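Local coordinates for protein extracellular ligand-binding receptor (Desulfitobacterium hafniense, PDB 4Q6B) that binds leucine in the cleft between its two lobes and probably serves as the substrate-binding component of an ABC amino-acid transporter, at residues E298-E301 and K302-L305. Numbering follows the deposited sequence.
Sequences EALE and KSDL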
loop_
_atom_site.group_PDB
_atom_site.type_symbol
_atom_site.label_atom_id
_atom_site.label_comp_id
_atom_site.label_asym_id
_atom_site.label_seq_id
_atom_site.Cartn_x
_atom_site.Cartn_y
_atom_site.Cartn_z
ATOM N N GLU A 298 -17.251 -11.480 -1.368
ATOM C CA GLU A 298 -17.172 -12.921 -1.612
ATOM C C GLU A 298 -17.152 -13.645 -0.268
ATOM O O GLU A 298 -17.898 -14.609 -0.093
ATOM C CB GLU A 298 -15.933 -13.250 -2.460
ATOM C CG GLU A 298 -15.890 -14.654 -2.981
ATOM C CD GLU A 298 -15.157 -14.736 -4.307
ATOM O OE1 GLU A 298 -15.374 -13.852 -5.177
ATOM O OE2 GLU A 298 -14.351 -15.674 -4.480
ATOM N N ALA A 299 -16.349 -13.174 0.688
ATOM C CA ALA A 299 -16.317 -13.866 2.006
ATOM C C ALA A 299 -17.659 -13.743 2.711
ATOM O O ALA A 299 -18.141 -14.702 3.361
ATOM C CB ALA A 299 -15.208 -13.327 2.876
ATOM N N LEU A 300 -18.277 -12.566 2.600
ATOM C CA LEU A 300 -19.562 -12.346 3.297
ATOM C C LEU A 300 -20.675 -13.206 2.759
ATOM O O LEU A 300 -21.528 -13.629 3.533
ATOM C CB LEU A 300 -19.978 -10.869 3.208
ATOM C CG LEU A 300 -19.259 -9.924 4.151
ATOM C CD1 LEU A 300 -19.360 -8.485 3.621
ATOM C CD2 LEU A 300 -19.825 -9.969 5.588
ATOM N N GLU A 301 -20.707 -13.447 1.447
ATOM C CA GLU A 301 -21.695 -14.338 0.824
ATOM C C GLU A 301 -21.768 -15.697 1.569
ATOM O O GLU A 301 -22.818 -16.302 1.706
ATOM C CB GLU A 301 -21.321 -14.579 -0.659
ATOM C CG GLU A 301 -22.360 -15.380 -1.456
ATOM C CD GLU A 301 -23.705 -14.657 -1.545
ATOM O OE1 GLU A 301 -24.762 -15.323 -1.574
ATOM O OE2 GLU A 301 -23.708 -13.407 -1.581
ATOM N N LYS A 302 -20.620 -16.152 2.065
ATOM C CA LYS A 302 -20.523 -17.494 2.592
ATOM C C LYS A 302 -20.604 -17.507 4.101
ATOM O O LYS A 302 -20.445 -18.558 4.719
ATOM C CB LYS A 302 -19.180 -18.098 2.172
ATOM C CG LYS A 302 -18.907 -18.049 0.671
ATOM C CD LYS A 302 -17.836 -19.079 0.290
ATOM C CE LYS A 302 -17.115 -18.676 -1.003
ATOM N NZ LYS A 302 -16.015 -19.605 -1.407
ATOM N N SER A 303 -20.823 -16.336 4.711
ATOM C CA SER A 303 -20.701 -16.216 6.172
ATOM C C SER A 303 -22.047 -16.034 6.853
ATOM O O SER A 303 -23.051 -15.814 6.191
ATOM C CB SER A 303 -19.797 -15.040 6.562
ATOM O OG SER A 303 -20.511 -13.808 6.426
ATOM N N ASP A 304 -22.034 -16.114 8.184
ATOM C CA ASP A 304 -23.169 -15.766 9.027
ATOM C C ASP A 304 -23.118 -14.270 9.320
ATOM O O ASP A 304 -22.278 -13.780 10.098
ATOM C CB ASP A 304 -23.111 -16.583 10.325
ATOM C CG ASP A 304 -24.201 -16.205 11.308
ATOM O OD1 ASP A 304 -24.086 -16.595 12.488
ATOM O OD2 ASP A 304 -25.165 -15.517 10.900
ATOM N N LEU A 305 -24.014 -13.517 8.693
ATOM C CA LEU A 305 -23.976 -12.074 8.808
ATOM C C LEU A 305 -24.366 -11.652 10.197
ATOM O O LEU A 305 -24.070 -10.526 10.618
ATOM C CB LEU A 305 -24.918 -11.445 7.779
ATOM C CG LEU A 305 -24.635 -11.753 6.297
ATOM C CD1 LEU A 305 -25.779 -11.245 5.416
ATOM C CD2 LEU A 305 -23.302 -11.126 5.884
#
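Lys-302 leaves the helix 284-301 with its amide N still bonded to Ala-299 O at 3.2 Å, an i to i+3 bond that tightens the last turn. Its flexible aliphatic chain suits this solvent-exposed position: Lys-302 CG lies 3.7 Å from Glu-298 O, and with CG anti to the carbonyl carbon (chi1 -54°) the extended chain runs back beside the helix. Lys-302 NZ stops 5.3 Å from Glu-298 OE2, too far for a salt bridge, though the opposite charges probably attract. Ser-303 continues the tightening, Ser-303 N giving a hydrogen bond to Leu-300 O at 3.0 Å. A small polar side chain fits here, because Ser-303 OG, lying between the backbone N and carbonyl carbon (chi1 77°), turns back to 3.1 Å from the same Leu-300 O. After Asp-304, Leu-305 folds back, and Leu-305 CD2 meets Leu-300 CD2 at 3.7 Å, the two side chains crossing at about a right angle. Branched, apolar leucines suit this contact, Leu-300 being buried against Val-43, Leu-311 and Gln-76; Leu-305 also touches Gln-76, while Glu-301 OE2 accepts a hydrogen bond from Gln-44 N. Two successive i to i+3 amide bonds give the 3-10-like tightening common at the C-terminus of an alpha-helix, and in this periplasmic-binding-protein fold the leucine pair packs that end against strand 75-79 of its own lobe's five-stranded parallel sheet.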